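Local coordinates for dihydroxyacetone kinase (Citrobacter freundii, PDB 1UN8), which phosphorylates dihydroxyacetone to dihydroxyacetone phosphate with ATP, working as a homodimer that needs magnesium or calcium ions, at residues A[205-208]-A[213-216]; A[470-475]-A[481-486]; A[124-127]-A[131-134]; A[15-20]-A[29-34]. All blocks are in the same frame, centred on the assembly; numbering follows the deposited sequence.

Contact 1. Residues A[205-208]-A[213-216]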
loop_
_atom_site.group_PDB
_atom_site.type_symbol
_atom_site.label_atom_id
_atom_site.label_comp_id
_atom_site.label_asym_id
_atom_site.label_seq_id
_atom_site.Cartn_x
_atom_site.Cartn_y
_atom_site.Cartn_z
ATOM N N ALA A 205 7.828 -2.352 -20.177
ATOM C CA ALA A 205 7.618 -2.310 -18.737
ATOM C C ALA A 205 7.472 -0.838 -18.308
ATOM O O ALA A 205 7.804 0.086 -19.057
ATOM C CB ALA A 205 8.763 -2.975 -17.992
ATOM N N PRO A 206 6.989 -0.663 -17.094
ATOM C CA PRO A 206 6.814 0.713 -16.583
ATOM C C PRO A 206 8.084 1.566 -16.639
ATOM O O PRO A 206 9.171 1.065 -16.310
ATOM C CB PRO A 206 6.303 0.489 -15.159
ATOM C CG PRO A 206 5.796 -0.914 -15.161
ATOM C CD PRO A 206 6.766 -1.706 -15.992
ATOM N N ARG A 207 7.968 2.814 -17.038
ATOM C CA ARG A 207 9.149 3.669 -17.077
ATOM C C ARG A 207 9.890 3.548 -15.757
ATOM O O ARG A 207 9.286 3.520 -14.689
ATOM C CB ARG A 207 8.775 5.119 -17.366
ATOM C CG ARG A 207 9.972 6.054 -17.476
ATOM C CD ARG A 207 9.499 7.498 -17.582
ATOM N NE ARG A 207 8.260 7.598 -18.333
ATOM C CZ ARG A 207 7.303 8.479 -18.077
ATOM N NH1 ARG A 207 7.434 9.351 -17.090
ATOM N NH2 ARG A 207 6.202 8.476 -18.802
ATOM N N HIS A 208 11.190 3.470 -15.850
ATOM C CA HIS A 208 12.041 3.341 -14.709
ATOM C C HIS A 208 13.468 3.842 -15.021
ATOM O O HIS A 208 13.979 3.624 -16.130
ATOM C CB HIS A 208 12.078 1.856 -14.245
ATOM C CG HIS A 208 13.261 1.507 -13.309
ATOM N ND1 HIS A 208 13.255 1.796 -11.962
ATOM C CD2 HIS A 208 14.448 0.905 -13.562
ATOM C CE1 HIS A 208 14.389 1.386 -11.422
ATOM N NE2 HIS A 208 15.130 0.842 -12.370
ATOM N N ALA A 213 15.707 8.459 -9.660
ATOM C CA ALA A 213 14.309 8.723 -9.315
ATOM C C ALA A 213 13.721 9.871 -10.119
ATOM O O ALA A 213 14.310 10.947 -10.207
ATOM C CB ALA A 213 14.191 9.029 -7.828
ATOM N N GLU A 214 12.543 9.645 -10.692
ATOM C CA GLU A 214 11.892 10.672 -11.489
ATOM C C GLU A 214 11.048 11.623 -10.631
ATOM O O GLU A 214 9.983 11.263 -10.114
ATOM C CB GLU A 214 11.018 10.031 -12.569
ATOM C CG GLU A 214 10.290 11.037 -13.437
ATOM C CD GLU A 214 9.670 10.412 -14.675
ATOM O OE1 GLU A 214 8.632 10.942 -15.141
ATOM O OE2 GLU A 214 10.218 9.408 -15.197
ATOM N N LEU A 215 11.536 12.848 -10.478
ATOM C CA LEU A 215 10.832 13.847 -9.700
ATOM C C LEU A 215 9.661 14.389 -10.512
ATOM O O LEU A 215 9.818 14.747 -11.683
ATOM C CB LEU A 215 11.778 14.993 -9.332
ATOM C CG LEU A 215 11.150 16.110 -8.508
ATOM C CD1 LEU A 215 10.780 15.566 -7.144
ATOM C CD2 LEU A 215 12.122 17.257 -8.353
ATOM N N GLY A 216 8.484 14.435 -9.896
ATOM C CA GLY A 216 7.325 14.967 -10.583
ATOM C C GLY A 216 6.548 14.049 -11.505
ATOM O O GLY A 216 5.698 14.519 -12.260
#
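Arg-207 and Glu-214 meet in a salt bridge that spans the loop leading into strand 213-215. The charged contact is one-sided: a single guanidinium nitrogen faces both carboxylate oxygens. Arg-207 NH1 lies 2.8 Å from Glu-214 OE1, close enough for a salt bridge, but its N-H points poorly at that oxygen (120°). Toward Glu-214 OE2 the N-H is almost straight, yet NH1 to OE2 measures 3.4 Å, so both hydrogen bonds are weak. The two planar groups are nearly coplanar, 9° apart, with the Glu-214 carboxyl carbon in the guanidinium plane at its edge, while the two side chains cross at about a right angle.

The remaining touch is through carbon. The extended start of the Arg-207 chain (chi1 -178°, chi2 likewise anti) brings CD to 3.1 Å from Glu-214 OE2, and the bend at chi3 then turns the guanidinium so that NH1 meets the same carboxylate.

Both carboxylate oxygens have further partners: Glu-214 OE1 accepts from Gly-224 N, and OE2 is hydrogen-bonded to His-209 NE2. The arginine, for its part, makes a weak bond from NH2 to the carbonyl of Gly-221.

The arrangement ties an irregular loop to a strand of the second mixed sheet of the DhaK domain, with the side chain of Arg-207 about 9 Å from that of His-220, the residue that forms the hemiaminal intermediate.

Contact 2. Residues A[470-475]-A[481-486]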
loop_
_atom_site.group_PDB
_atom_site.type_symbol
_atom_site.label_atom_id
_atom_site.label_comp_id
_atom_site.label_asym_id
_atom_site.label_seq_id
_atom_site.Cartn_x
_atom_site.Cartn_y
_atom_site.Cartn_z
ATOM N N ALA A 470 13.082 -30.637 14.710
ATOM C CA ALA A 470 13.461 -31.950 14.189
ATOM C C ALA A 470 12.914 -33.106 15.012
ATOM O O ALA A 470 12.642 -32.971 16.206
ATOM C CB ALA A 470 14.973 -32.056 14.092
ATOM N N ASP A 471 12.750 -34.245 14.347
ATOM C CA ASP A 471 12.253 -35.467 14.974
ATOM C C ASP A 471 13.166 -36.621 14.625
ATOM O O ASP A 471 14.042 -36.500 13.760
ATOM C CB ASP A 471 10.842 -35.800 14.485
ATOM C CG ASP A 471 9.781 -35.446 15.498
ATOM O OD1 ASP A 471 9.878 -35.955 16.644
ATOM O OD2 ASP A 471 8.856 -34.667 15.150
ATOM N N GLU A 472 12.969 -37.745 15.300
ATOM C CA GLU A 472 13.789 -38.906 15.009
ATOM C C GLU A 472 13.476 -39.317 13.578
ATOM O O GLU A 472 12.313 -39.522 13.217
ATOM C CB GLU A 472 13.486 -40.044 15.981
ATOM C CG GLU A 472 14.721 -40.487 16.737
ATOM C CD GLU A 472 14.453 -41.583 17.743
ATOM O OE1 GLU A 472 13.512 -41.428 18.554
ATOM O OE2 GLU A 472 15.197 -42.590 17.729
ATOM N N GLY A 473 14.518 -39.406 12.762
ATOM C CA GLY A 473 14.336 -39.770 11.377
ATOM C C GLY A 473 14.614 -38.616 10.435
ATOM O O GLY A 473 14.687 -38.827 9.224
ATOM N N ASP A 474 14.775 -37.403 10.964
ATOM C CA ASP A 474 15.032 -36.247 10.102
ATOM C C ASP A 474 16.515 -36.072 9.775
ATOM O O ASP A 474 16.923 -35.101 9.144
ATOM C CB ASP A 474 14.466 -34.955 10.721
ATOM C CG ASP A 474 12.934 -34.947 10.787
ATOM O OD1 ASP A 474 12.294 -35.587 9.929
ATOM O OD2 ASP A 474 12.363 -34.289 11.688
ATOM N N ARG A 475 17.329 -37.011 10.227
ATOM C CA ARG A 475 18.754 -36.988 9.930
ATOM C C ARG A 475 19.618 -35.944 10.635
ATOM O O ARG A 475 20.477 -35.312 10.013
ATOM C CB ARG A 475 18.970 -36.888 8.411
ATOM C CG ARG A 475 18.213 -37.957 7.618
ATOM C CD ARG A 475 18.712 -38.080 6.175
ATOM N NE ARG A 475 20.117 -38.478 6.114
ATOM C CZ ARG A 475 21.138 -37.632 5.999
ATOM N NH1 ARG A 475 20.913 -36.331 5.919
ATOM N NH2 ARG A 475 22.389 -38.083 5.990
ATOM N N LEU A 481 21.203 -39.251 19.503
ATOM C CA LEU A 481 21.078 -38.773 20.878
ATOM C C LEU A 481 19.899 -39.373 21.629
ATOM O O LEU A 481 20.061 -39.910 22.720
ATOM C CB LEU A 481 20.953 -37.247 20.906
ATOM C CG LEU A 481 21.720 -36.459 21.976
ATOM C CD1 LEU A 481 20.870 -35.281 22.394
ATOM C CD2 LEU A 481 22.053 -37.313 23.173
ATOM N N GLN A 482 18.712 -39.273 21.047
ATOM C CA GLN A 482 17.515 -39.798 21.691
ATOM C C GLN A 482 17.654 -41.267 22.072
ATOM O O GLN A 482 17.418 -41.638 23.218
ATOM C CB GLN A 482 16.300 -39.615 20.784
ATOM C CG GLN A 482 15.007 -39.984 21.456
ATOM C CD GLN A 482 13.903 -39.001 21.144
ATOM O OE1 GLN A 482 13.471 -38.867 19.993
ATOM N NE2 GLN A 482 13.444 -38.294 22.172
ATOM N N PRO A 483 18.040 -42.122 21.110
ATOM C CA PRO A 483 18.197 -43.547 21.407
ATOM C C PRO A 483 19.098 -43.733 22.616
ATOM O O PRO A 483 18.774 -44.496 23.528
ATOM C CB PRO A 483 18.832 -44.092 20.127
ATOM C CG PRO A 483 18.260 -43.219 19.074
ATOM C CD PRO A 483 18.356 -41.850 19.693
ATOM N N ALA A 484 20.217 -43.009 22.615
ATOM C CA ALA A 484 21.190 -43.075 23.696
ATOM C C ALA A 484 20.606 -42.609 25.018
ATOM O O ALA A 484 20.787 -43.269 26.044
ATOM C CB ALA A 484 22.419 -42.239 23.345
ATOM N N LEU A 485 19.908 -41.478 25.004
ATOM C CA LEU A 485 19.330 -40.958 26.236
ATOM C C LEU A 485 18.219 -41.858 26.744
ATOM O O LEU A 485 17.972 -41.941 27.952
ATOM C CB LEU A 485 18.818 -39.528 26.041
ATOM C CG LEU A 485 19.944 -38.511 25.809
ATOM C CD1 LEU A 485 19.381 -37.110 25.809
ATOM C CD2 LEU A 485 21.003 -38.652 26.895
ATOM N N THR A 486 17.554 -42.545 25.828
ATOM C CA THR A 486 16.498 -43.451 26.233
ATOM C C THR A 486 17.160 -44.696 26.819
ATOM O O THR A 486 16.726 -45.213 27.851
ATOM C CB THR A 486 15.612 -43.836 25.050
ATOM O OG1 THR A 486 14.947 -42.666 24.564
ATOM C CG2 THR A 486 14.571 -44.849 25.470
#
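This is a surface contact in the ATP-binding helical barrel, in which one acidic side chain of the loop after helix 453-468 reaches across to the early part of helix 478-490. The evidence is a small buried area, 121 Å², carried by Glu-472, Gln-482 and Pro-483. Glu-472 occupies the second position of a type II turn running from Asp-471 to Asp-474, with Gly-473 next. Closing the turn, Asp-474 N bonds to Asp-471 O at 3.0 Å. In addition, Asp-471 N donates to Asp-474 OD2 over 2.7 Å, reaching that oxygen from above the carboxylate plane.

From this turn the Glu-472 chain runs out extended beyond CG (chi2 178°), and its two oxygens take different partners. OE1 comes to the side chain of Gln-482, 3.6 Å from its CG, with the carboxylate and amide planes 51° apart. OE2 lies against the ring of Pro-483, 3.4 Å from CG, a van der Waals approach to a carbon. On the helix, Gln-482 O receives two bonds, from Thr-486 N and, at 3.0 Å, from Thr-486 OG1, the hydroxyl lying above the carbonyl plane.

Asp-471 and Asp-474 both form salt bridges to Lys-147 of the second subunit, so the turn also belongs to the dimer interface, and the side chain of Glu-472 is about 8 Å from that of the ATP-binding Thr-476. Chemically, a carboxylate is laid against an amide side chain and a proline ring, a modest surface link between loop and helix; Glu-472 is exposed, so its charge is probably also screened by solvent.

Contact 3. Residues A[124-127]-A[131-134]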
loop_
_atom_site.group_PDB
_atom_site.type_symbol
_atom_site.label_atom_id
_atom_site.label_comp_id
_atom_site.label_asym_id
_atom_site.label_seq_id
_atom_site.Cartn_x
_atom_site.Cartn_y
_atom_site.Cartn_z
ATOM N N LYS A 124 -24.686 22.484 -18.681
ATOM C CA LYS A 124 -25.976 21.857 -18.933
ATOM C C LYS A 124 -26.816 21.865 -17.663
ATOM O O LYS A 124 -28.047 21.877 -17.720
ATOM C CB LYS A 124 -25.793 20.418 -19.423
ATOM C CG LYS A 124 -25.277 20.315 -20.836
ATOM C CD LYS A 124 -25.405 18.896 -21.362
ATOM C CE LYS A 124 -25.096 18.853 -22.858
ATOM N NZ LYS A 124 -25.384 17.517 -23.451
ATOM N N ALA A 125 -26.144 21.871 -16.519
ATOM C CA ALA A 125 -26.830 21.868 -15.238
ATOM C C ALA A 125 -27.439 23.237 -14.988
ATOM O O ALA A 125 -28.573 23.355 -14.526
ATOM C CB ALA A 125 -25.855 21.516 -14.122
ATOM N N ARG A 126 -26.664 24.270 -15.296
ATOM C CA ARG A 126 -27.109 25.637 -15.107
ATOM C C ARG A 126 -28.344 25.916 -15.942
ATOM O O ARG A 126 -29.245 26.620 -15.496
ATOM C CB ARG A 126 -25.982 26.608 -15.458
ATOM C CG ARG A 126 -24.932 26.694 -14.367
ATOM C CD ARG A 126 -23.746 27.534 -14.766
ATOM N NE ARG A 126 -22.840 27.726 -13.641
ATOM C CZ ARG A 126 -21.580 28.122 -13.762
ATOM N NH1 ARG A 126 -21.078 28.366 -14.968
ATOM N NH2 ARG A 126 -20.818 28.269 -12.681
ATOM N N ARG A 127 -28.398 25.362 -17.148
ATOM C CA ARG A 127 -29.560 25.567 -17.996
ATOM C C ARG A 127 -30.792 24.915 -17.351
ATOM O O ARG A 127 -31.934 25.311 -17.607
ATOM C CB ARG A 127 -29.324 24.976 -19.385
ATOM C CG ARG A 127 -30.570 24.952 -20.245
ATOM C CD ARG A 127 -30.280 24.471 -21.650
ATOM N NE ARG A 127 -31.514 24.240 -22.396
ATOM C CZ ARG A 127 -32.341 23.218 -22.177
ATOM N NH1 ARG A 127 -32.066 22.323 -21.231
ATOM N NH2 ARG A 127 -33.448 23.090 -22.896
ATOM N N ASN A 131 -27.683 25.498 -9.272
ATOM C CA ASN A 131 -26.634 26.469 -8.998
ATOM C C ASN A 131 -25.344 25.668 -8.907
ATOM O O ASN A 131 -25.203 24.800 -8.042
ATOM C CB ASN A 131 -26.885 27.200 -7.684
ATOM C CG ASN A 131 -27.978 28.234 -7.800
ATOM O OD1 ASN A 131 -28.026 29.178 -7.022
ATOM N ND2 ASN A 131 -28.866 28.062 -8.774
ATOM N N VAL A 132 -24.407 25.961 -9.804
ATOM C CA VAL A 132 -23.150 25.231 -9.843
ATOM C C VAL A 132 -21.904 26.102 -9.854
ATOM O O VAL A 132 -21.880 27.180 -10.452
ATOM C CB VAL A 132 -23.091 24.331 -11.088
ATOM C CG1 VAL A 132 -21.939 23.346 -10.961
ATOM C CG2 VAL A 132 -24.421 23.614 -11.271
ATOM N N GLU A 133 -20.869 25.614 -9.183
ATOM C CA GLU A 133 -19.584 26.290 -9.144
ATOM C C GLU A 133 -18.507 25.221 -9.354
ATOM O O GLU A 133 -18.671 24.066 -8.946
ATOM C CB GLU A 133 -19.375 26.998 -7.807
ATOM C CG GLU A 133 -20.215 28.263 -7.604
ATOM C CD GLU A 133 -20.093 29.264 -8.747
ATOM O OE1 GLU A 133 -19.012 29.353 -9.368
ATOM O OE2 GLU A 133 -21.080 29.977 -9.013
ATOM N N MET A 134 -17.414 25.598 -10.006
ATOM C CA MET A 134 -16.334 24.654 -10.248
ATOM C C MET A 134 -14.985 25.180 -9.776
ATOM O O MET A 134 -14.611 26.313 -10.078
ATOM C CB MET A 134 -16.247 24.323 -11.732
ATOM C CG MET A 134 -15.195 23.294 -12.046
ATOM S SD MET A 134 -15.349 22.631 -13.725
ATOM C CE MET A 134 -13.730 23.074 -14.312
HETATM O O HOH W 1 -24.472 28.569 -11.241
HETATM O O HOH W 2 -17.435 28.198 -11.946
#
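Helix 112-127 and strand 132-137 are brought together by a short connection, the backbones being nearest at Arg-126 and Asn-131, whose CA atoms are 6.2 Å apart. The polar link is made by Arg-126. Its CG stands anti to the carbonyl carbon (chi1 -77°), and from there the chain runs extended to NE, carrying the guanidinium to the strand edge. There NH2 donates to Val-132 O at 2.7 Å, with an N-H...O angle of 159°. The acceptor lies in the guanidinium plane, whereas the donor stands above the carbonyl plane of Val-132. NE adds a weak bond to the same oxygen.

Two waters extend this grip. One accepts from Arg-126 NE and from Val-132 N, each at 3.0 Å. The other donates to Glu-133 OE1 and accepts from Met-134 N, taking a further weak bond from Arg-126 NH2. Glu-133 folds back at chi2, and its OE1 makes a long salt bridge, 3.9 Å, with Arg-126 NH2.

Beside these polar contacts, Ala-125 CB packs against Val-132 CG2 at 3.8 Å. Val-132 also meets Cys-104 and Leu-106 of strand 104-109, and Ala-125 touches Leu-92 and Ile-95 of helix 88-98. The contact thus closes the helix-to-strand step of a beta-alpha-beta unit whose last strand is an outermost strand of its sheet within the chain; Gln-463 of the second subunit packs on Arg-126.

Val-132 O and N and Met-134 N, backbone atoms along that strand, are satisfied by an arginine and two waters, and the positive charge is probably balanced loosely, by long ion pairs to Glu-133 and to Glu-123.

Contact 4. Residues A[15-20]-A[29-34]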
loop_
_atom_site.group_PDB
_atom_site.type_symbol
_atom_site.label_atom_id
_atom_site.label_comp_id
_atom_site.label_asym_id
_atom_site.label_seq_id
_atom_site.Cartn_x
_atom_site.Cartn_y
_atom_site.Cartn_z
ATOM N N ASP A 15 -16.049 -3.127 -10.742
ATOM C CA ASP A 15 -15.665 -4.073 -9.706
ATOM C C ASP A 15 -14.959 -3.371 -8.528
ATOM O O ASP A 15 -15.151 -3.741 -7.359
ATOM C CB ASP A 15 -14.777 -5.179 -10.298
ATOM C CG ASP A 15 -15.526 -6.052 -11.315
ATOM O OD1 ASP A 15 -16.755 -6.218 -11.170
ATOM O OD2 ASP A 15 -14.886 -6.588 -12.247
ATOM N N VAL A 16 -14.153 -2.351 -8.827
ATOM C CA VAL A 16 -13.450 -1.609 -7.783
ATOM C C VAL A 16 -14.475 -0.948 -6.871
ATOM O O VAL A 16 -14.349 -0.963 -5.653
ATOM C CB VAL A 16 -12.514 -0.510 -8.393
ATOM C CG1 VAL A 16 -12.070 0.472 -7.320
ATOM C CG2 VAL A 16 -11.300 -1.155 -9.022
ATOM N N ILE A 17 -15.496 -0.357 -7.475
ATOM C CA ILE A 17 -16.556 0.316 -6.730
ATOM C C ILE A 17 -17.262 -0.686 -5.785
ATOM O O ILE A 17 -17.423 -0.418 -4.583
ATOM C CB ILE A 17 -17.587 0.953 -7.704
ATOM C CG1 ILE A 17 -16.893 2.025 -8.577
ATOM C CG2 ILE A 17 -18.796 1.479 -6.896
ATOM C CD1 ILE A 17 -17.469 3.397 -8.510
ATOM N N ASP A 18 -17.667 -1.842 -6.323
ATOM C CA ASP A 18 -18.329 -2.861 -5.502
ATOM C C ASP A 18 -17.449 -3.209 -4.303
ATOM O O ASP A 18 -17.918 -3.271 -3.156
ATOM C CB ASP A 18 -18.634 -4.121 -6.327
ATOM C CG ASP A 18 -19.765 -3.898 -7.333
ATOM O OD1 ASP A 18 -20.682 -3.107 -7.024
ATOM O OD2 ASP A 18 -19.754 -4.511 -8.423
ATOM N N GLY A 19 -16.164 -3.412 -4.559
ATOM C CA GLY A 19 -15.271 -3.731 -3.468
ATOM C C GLY A 19 -15.176 -2.621 -2.440
ATOM O O GLY A 19 -15.071 -2.893 -1.243
ATOM N N ALA A 20 -15.212 -1.370 -2.887
ATOM C CA ALA A 20 -15.102 -0.236 -1.966
ATOM C C ALA A 20 -16.299 -0.175 -1.033
ATOM O O ALA A 20 -16.179 0.143 0.149
ATOM C CB ALA A 20 -14.998 1.061 -2.753
ATOM N N LEU A 29 -22.123 4.299 1.736
ATOM C CA LEU A 29 -21.921 4.457 0.307
ATOM C C LEU A 29 -22.943 3.656 -0.479
ATOM O O LEU A 29 -23.380 2.600 -0.040
ATOM C CB LEU A 29 -20.504 4.005 -0.064
ATOM C CG LEU A 29 -19.414 4.649 0.801
ATOM C CD1 LEU A 29 -18.082 3.941 0.582
ATOM C CD2 LEU A 29 -19.318 6.140 0.489
ATOM N N ALA A 30 -23.319 4.157 -1.646
ATOM C CA ALA A 30 -24.280 3.467 -2.478
ATOM C C ALA A 30 -24.059 3.807 -3.942
ATOM O O ALA A 30 -23.751 4.950 -4.286
ATOM C CB ALA A 30 -25.696 3.856 -2.064
ATOM N N ARG A 31 -24.202 2.818 -4.810
ATOM C CA ARG A 31 -24.051 3.089 -6.226
ATOM C C ARG A 31 -25.340 3.773 -6.661
ATOM O O ARG A 31 -26.365 3.658 -5.994
ATOM C CB ARG A 31 -23.831 1.793 -7.017
ATOM C CG ARG A 31 -22.543 1.080 -6.645
ATOM C CD ARG A 31 -22.139 0.016 -7.656
ATOM N NE ARG A 31 -21.925 0.561 -8.995
ATOM C CZ ARG A 31 -21.244 -0.069 -9.945
ATOM N NH1 ARG A 31 -20.711 -1.253 -9.694
ATOM N NH2 ARG A 31 -21.103 0.475 -11.151
ATOM N N LEU A 32 -25.280 4.504 -7.767
ATOM C CA LEU A 32 -26.448 5.196 -8.281
ATOM C C LEU A 32 -26.926 4.436 -9.508
ATOM O O LEU A 32 -26.156 4.201 -10.438
ATOM C CB LEU A 32 -26.077 6.628 -8.670
ATOM C CG LEU A 32 -27.234 7.518 -9.115
ATOM C CD1 LEU A 32 -27.975 8.013 -7.889
ATOM C CD2 LEU A 32 -26.713 8.693 -9.923
ATOM N N GLU A 33 -28.193 4.038 -9.511
ATOM C CA GLU A 33 -28.739 3.306 -10.649
ATOM C C GLU A 33 -28.533 4.170 -11.881
ATOM O O GLU A 33 -28.807 5.372 -11.852
ATOM C CB GLU A 33 -30.227 3.029 -10.435
ATOM C CG GLU A 33 -30.903 2.354 -11.619
ATOM C CD GLU A 33 -32.396 2.196 -11.407
ATOM O OE1 GLU A 33 -32.791 1.308 -10.623
ATOM O OE2 GLU A 33 -33.174 2.968 -12.011
ATOM N N SER A 34 -28.049 3.561 -12.959
ATOM C CA SER A 34 -27.780 4.304 -14.185
ATOM C C SER A 34 -27.335 3.378 -15.288
ATOM O O SER A 34 -27.265 2.166 -15.097
ATOM C CB SER A 34 -26.653 5.309 -13.939
ATOM O OG SER A 34 -25.449 4.627 -13.603
#
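Arg-31 points from its strand toward helix 15-20, where it meets Ile-17 and Asp-18. From CB the chain passes to CG, which lies 3.8 Å from Ile-17 CG2, and then to CD, which sits 3.7 Å from the same methyl and 3.5 Å from Asp-18 OD1. A bend at chi3 turns the next atoms; NE is 3.9 Å from Ile-17 CG2, and the isoleucine lies over one guanidinium face, offset toward the rim. At the end, NH1 donates to Asp-18 OD1 over 3.3 Å with an N-H...O angle of 163°, a salt bridge. The oxygen lies in the guanidinium plane, but NH1 meets it from well above the carboxylate plane, the two planes standing 50° apart. NH1 also bonds to Ser-14 OG, its stronger partner.

The axes of helix segment 15-20 and strand 29-32 run nearly antiparallel, at 151°, and approach to 9.2 Å. Farther along, Leu-29 CD1 approaches Ala-20 O, completing the contact.

Arg-31 and Leu-32 pair in a parallel ladder with a strand of the second subunit, which continues the sheet across the interface, and Asp-15 forms a salt bridge to Arg-274 of that subunit. The chemistry implies an arginine packed through its aliphatic part on Ile-17, its charge paired with the Asp-18 carboxylate; these bonds tie helix to strand within one subunit, beside the interface.

Contacts 1, 3 and 4 fall within the DhaK range, whereas contact 2 lies in the DhaL range, its centre about 82 Å from that of contact 3. Contacts 3 and 4 reach the same six-stranded sheet at its two outermost strands within the chain, their centres 25 Å apart. Contact 1 belongs to the other sheet; its Arg-207 side chain is about 9 Å from that of the catalytic His-220, while Ile-17 of contact 4 is about 6 Å, side chain to side chain, from the substrate-binding Ser-59. In contact 2 the side chain of Pro-483 is about 12 Å from the bound MYY phospholipid. Residues of all four contacts touch the second subunit, contact 1 only through His-208 on its Gln-3.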